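Local coordinates for protein lysine/ornithine decarboxylase (Vibrio vulnificus, PDB 2PLJ) that catalyses the decarboxylation of both lysine and ornithine as a type IV beta/alpha-barrel enzyme that uses a pyridoxal phosphate cofactor, at residues V150-K160 with V196-I206. Sequence-based numbering, arbitrary orientation.
Sequences VDNLNELEKFK and VIIETAKEWNI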
loop_
_atom_site.group_PDB
_atom_site.type_symbol
_atom_site.label_atom_id
_atom_site.label_comp_id
_atom_site.label_asym_id
_atom_site.label_seq_id
_atom_site.Cartn_x
_atom_site.Cartn_y
_atom_site.Cartn_z
ATOM N N VAL A 150 6.834 -25.687 8.119
ATOM C CA VAL A 150 8.021 -25.237 8.842
ATOM C C VAL A 150 9.209 -25.214 7.904
ATOM O O VAL A 150 9.268 -26.008 6.965
ATOM C CB VAL A 150 8.320 -26.094 10.093
ATOM C CG1 VAL A 150 7.139 -26.020 11.070
ATOM C CG2 VAL A 150 8.654 -27.550 9.716
ATOM N N ASP A 151 10.145 -24.309 8.160
ATOM C CA ASP A 151 11.417 -24.318 7.425
ATOM C C ASP A 151 12.638 -24.167 8.336
ATOM O O ASP A 151 13.770 -23.934 7.864
ATOM C CB ASP A 151 11.383 -23.270 6.305
ATOM C CG ASP A 151 11.545 -21.823 6.813
ATOM O OD1 ASP A 151 11.739 -21.594 8.040
ATOM O OD2 ASP A 151 11.484 -20.921 5.947
ATOM N N ASN A 152 12.423 -24.311 9.640
ATOM C CA ASN A 152 13.519 -24.219 10.578
ATOM C C ASN A 152 13.172 -24.856 11.931
ATOM O O ASN A 152 11.992 -25.109 12.233
ATOM C CB ASN A 152 14.019 -22.759 10.690
ATOM C CG ASN A 152 13.085 -21.881 11.504
ATOM O OD1 ASN A 152 13.012 -22.032 12.724
ATOM N ND2 ASN A 152 12.398 -20.941 10.844
ATOM N N LEU A 153 14.208 -25.124 12.724
ATOM C CA LEU A 153 14.044 -25.831 13.984
ATOM C C LEU A 153 13.318 -25.006 15.050
ATOM O O LEU A 153 12.617 -25.576 15.904
ATOM C CB LEU A 153 15.400 -26.340 14.493
ATOM C CG LEU A 153 15.963 -27.536 13.699
ATOM C CD1 LEU A 153 17.420 -27.876 14.118
ATOM C CD2 LEU A 153 15.078 -28.792 13.829
ATOM N N ASN A 154 13.491 -23.686 15.000
ATOM C CA ASN A 154 12.818 -22.761 15.921
ATOM C C ASN A 154 11.300 -22.877 15.717
ATOM O O ASN A 154 10.533 -22.975 16.666
ATOM C CB ASN A 154 13.328 -21.343 15.659
ATOM C CG ASN A 154 12.630 -20.276 16.501
ATOM O OD1 ASN A 154 11.505 -19.846 16.197
ATOM N ND2 ASN A 154 13.342 -19.770 17.514
ATOM N N GLU A 155 10.884 -22.884 14.459
ATOM C CA GLU A 155 9.480 -23.085 14.119
ATOM C C GLU A 155 8.988 -24.487 14.528
ATOM O O GLU A 155 7.900 -24.634 15.098
ATOM C CB GLU A 155 9.251 -22.847 12.632
ATOM C CG GLU A 155 7.776 -22.616 12.282
ATOM C CD GLU A 155 7.286 -21.213 12.714
ATOM O OE1 GLU A 155 8.137 -20.363 13.129
ATOM O OE2 GLU A 155 6.055 -20.983 12.639
ATOM N N LEU A 156 9.782 -25.508 14.222
ATOM C CA LEU A 156 9.400 -26.881 14.580
ATOM C C LEU A 156 9.065 -26.986 16.079
ATOM O O LEU A 156 8.080 -27.638 16.461
ATOM C CB LEU A 156 10.524 -27.869 14.201
ATOM C CG LEU A 156 10.171 -29.338 14.486
ATOM C CD1 LEU A 156 9.016 -29.806 13.587
ATOM C CD2 LEU A 156 11.426 -30.225 14.378
ATOM N N GLU A 157 9.885 -26.345 16.920
ATOM C CA GLU A 157 9.709 -26.384 18.381
ATOM C C GLU A 157 8.308 -25.912 18.787
ATOM O O GLU A 157 7.741 -26.414 19.776
ATOM C CB GLU A 157 10.805 -25.548 19.084
ATOM C CG GLU A 157 10.832 -25.640 20.624
ATOM C CD GLU A 157 9.799 -24.718 21.318
ATOM O OE1 GLU A 157 9.167 -23.846 20.661
ATOM O OE2 GLU A 157 9.613 -24.867 22.546
ATOM N N LYS A 158 7.757 -24.957 18.025
ATOM C CA LYS A 158 6.431 -24.395 18.288
ATOM C C LYS A 158 5.324 -25.451 18.242
ATOM O O LYS A 158 4.216 -25.204 18.737
ATOM C CB LYS A 158 6.105 -23.272 17.286
ATOM C CG LYS A 158 7.129 -22.169 17.326
ATOM C CD LYS A 158 6.659 -20.982 16.481
ATOM C CE LYS A 158 7.741 -19.899 16.470
ATOM N NZ LYS A 158 7.458 -18.905 15.380
ATOM N N PHE A 159 5.614 -26.587 17.602
ATOM C CA PHE A 159 4.617 -27.653 17.408
ATOM C C PHE A 159 4.662 -28.788 18.434
ATOM O O PHE A 159 3.829 -29.713 18.396
ATOM C CB PHE A 159 4.667 -28.204 15.971
ATOM C CG PHE A 159 4.079 -27.241 14.982
ATOM C CD1 PHE A 159 2.698 -27.138 14.864
ATOM C CD2 PHE A 159 4.913 -26.360 14.270
ATOM C CE1 PHE A 159 2.126 -26.193 13.984
ATOM C CE2 PHE A 159 4.377 -25.419 13.399
ATOM C CZ PHE A 159 2.979 -25.332 13.246
ATOM N N LYS A 160 5.624 -28.721 19.347
ATOM C CA LYS A 160 5.681 -29.738 20.415
ATOM C C LYS A 160 4.354 -29.795 21.176
ATOM O O LYS A 160 3.812 -30.883 21.464
ATOM C CB LYS A 160 6.832 -29.432 21.372
ATOM C CG LYS A 160 8.210 -29.724 20.788
ATOM C CD LYS A 160 9.260 -29.386 21.836
ATOM C CE LYS A 160 10.626 -29.902 21.472
ATOM N NZ LYS A 160 11.554 -29.843 22.663
ATOM N N VAL A 196 17.559 -32.736 8.697
ATOM C CA VAL A 196 17.726 -32.462 10.137
ATOM C C VAL A 196 16.370 -32.155 10.787
ATOM O O VAL A 196 16.043 -32.677 11.852
ATOM C CB VAL A 196 18.746 -31.318 10.410
ATOM C CG1 VAL A 196 18.835 -31.016 11.891
ATOM C CG2 VAL A 196 20.155 -31.688 9.886
ATOM N N ILE A 197 15.556 -31.340 10.114
ATOM C CA ILE A 197 14.217 -31.049 10.619
ATOM C C ILE A 197 13.365 -32.327 10.715
ATOM O O ILE A 197 12.653 -32.551 11.707
ATOM C CB ILE A 197 13.518 -29.978 9.742
ATOM C CG1 ILE A 197 14.193 -28.615 9.957
ATOM C CG2 ILE A 197 12.033 -29.883 10.087
ATOM C CD1 ILE A 197 13.819 -27.552 8.903
ATOM N N ILE A 198 13.466 -33.182 9.705
ATOM C CA ILE A 198 12.629 -34.385 9.630
ATOM C C ILE A 198 13.069 -35.401 10.716
ATOM O O ILE A 198 12.232 -35.982 11.428
ATOM C CB ILE A 198 12.608 -34.978 8.206
ATOM C CG1 ILE A 198 11.859 -34.022 7.246
ATOM C CG2 ILE A 198 11.941 -36.369 8.184
ATOM C CD1 ILE A 198 12.061 -34.318 5.789
ATOM N N GLU A 199 14.381 -35.561 10.867
ATOM C CA GLU A 199 14.911 -36.400 11.943
ATOM C C GLU A 199 14.523 -35.881 13.345
ATOM O O GLU A 199 14.204 -36.690 14.241
ATOM C CB GLU A 199 16.428 -36.582 11.807
ATOM C CG GLU A 199 16.926 -37.859 12.449
ATOM C CD GLU A 199 18.358 -38.214 12.045
ATOM O OE1 GLU A 199 18.777 -37.847 10.916
ATOM O OE2 GLU A 199 19.058 -38.863 12.858
ATOM N N THR A 200 14.553 -34.552 13.523
ATOM C CA THR A 200 14.176 -33.933 14.800
ATOM C C THR A 200 12.673 -34.103 15.077
ATOM O O THR A 200 12.282 -34.392 16.224
ATOM C CB THR A 200 14.621 -32.450 14.894
ATOM O OG1 THR A 200 16.027 -32.368 14.647
ATOM C CG2 THR A 200 14.350 -31.872 16.268
ATOM N N ALA A 201 11.848 -33.970 14.035
ATOM C CA ALA A 201 10.406 -34.182 14.170
ATOM C C ALA A 201 10.130 -35.609 14.665
ATOM O O ALA A 201 9.259 -35.827 15.506
ATOM C CB ALA A 201 9.698 -33.921 12.834
ATOM N N LYS A 202 10.888 -36.585 14.161
ATOM C CA LYS A 202 10.703 -37.971 14.630
ATOM C C LYS A 202 11.032 -38.092 16.130
ATOM O O LYS A 202 10.268 -38.699 16.891
ATOM C CB LYS A 202 11.530 -38.977 13.827
ATOM C CG LYS A 202 11.188 -40.430 14.222
ATOM C CD LYS A 202 12.150 -41.432 13.638
ATOM C CE LYS A 202 11.737 -42.861 13.998
ATOM N NZ LYS A 202 12.272 -43.836 12.996
ATOM N N GLU A 203 12.148 -37.483 16.537
ATOM C CA GLU A 203 12.571 -37.471 17.940
ATOM C C GLU A 203 11.476 -36.859 18.805
ATOM O O GLU A 203 11.164 -37.389 19.877
ATOM C CB GLU A 203 13.874 -36.684 18.109
ATOM C CG GLU A 203 15.107 -37.408 17.575
ATOM C CD GLU A 203 16.334 -36.500 17.382
ATOM O OE1 GLU A 203 16.309 -35.318 17.806
ATOM O OE2 GLU A 203 17.337 -36.985 16.802
ATOM N N TRP A 204 10.866 -35.786 18.301
ATOM C CA TRP A 204 9.845 -35.032 19.035
ATOM C C TRP A 204 8.418 -35.561 18.845
ATOM O O TRP A 204 7.467 -34.958 19.335
ATOM C CB TRP A 204 9.924 -33.530 18.686
ATOM C CG TRP A 204 11.210 -32.870 19.126
ATOM C CD1 TRP A 204 12.187 -33.396 19.952
ATOM C CD2 TRP A 204 11.652 -31.556 18.770
ATOM N NE1 TRP A 204 13.200 -32.478 20.125
ATOM C CE2 TRP A 204 12.892 -31.339 19.418
ATOM C CE3 TRP A 204 11.102 -30.526 17.992
ATOM C CZ2 TRP A 204 13.605 -30.130 19.288
ATOM C CZ3 TRP A 204 11.812 -29.328 17.855
ATOM C CH2 TRP A 204 13.054 -29.141 18.506
ATOM N N ASN A 205 8.284 -36.705 18.172
ATOM C CA ASN A 205 6.978 -37.283 17.813
ATOM C C ASN A 205 6.019 -36.296 17.124
ATOM O O ASN A 205 4.839 -36.203 17.477
ATOM C CB ASN A 205 6.312 -37.939 19.027
ATOM C CG ASN A 205 7.124 -39.069 19.579
ATOM O OD1 ASN A 205 7.622 -39.912 18.824
ATOM N ND2 ASN A 205 7.267 -39.112 20.900
ATOM N N ILE A 206 6.554 -35.571 16.146
ATOM C CA ILE A 206 5.764 -34.618 15.335
ATOM C C ILE A 206 5.698 -35.187 13.929
ATOM O O ILE A 206 6.733 -35.500 13.348
ATOM C CB ILE A 206 6.380 -33.195 15.319
ATOM C CG1 ILE A 206 6.422 -32.614 16.745
ATOM C CG2 ILE A 206 5.636 -32.281 14.268
ATOM C CD1 ILE A 206 7.318 -31.351 16.884
#
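Lys160 lies over one face of the Trp204 indole, its chain extended beyond CG. CB makes no close contact with segment 196-206. Lys160 CG, anti to the carbonyl carbon (chi1 -73°), sits 4.1 Å from Trp204 CE3, and CD passes on toward the ring. Lys160 CE settles 3.4 Å from the centroid of the Trp204 six-membered ring, 14° off the normal, which defines a CH-pi contact. At the tip, Lys160 NZ stands 4.1 Å from the centroid of the Trp204 five-membered ring, a cation-pi interaction. The opposite face rests on Thr200 CG2 of the indole's own helix, while Leu156 CD2 meets Trp204 CZ3 obliquely at 3.6 Å. Two neighbouring helices on the outside of the beta/alpha barrel are thereby joined, with segment axes 10.5 Å apart and nearly parallel at 23°, as expected of helices that each follow a strand of a parallel barrel. Leu168, on barrel strand 167-171, touches Val150, Leu156, Phe159 and Ile206. Beyond Trp204, Asn205 (positive phi) is the C-prime residue of a Schellman motif, evidenced by bonds from Ile206 N to Ala201 O and Asn205 N to Lys202 O; Ile206 CD1 then comes within 4.0 Å of Leu156 CD1. Toward the other end, Ile197 CD1 packs 3.6 Å from Asn152 N, a buried amide without a polar partner. Asn152 N-caps helix 153-157, its OD1 accepting from Glu155 N at 2.9 Å.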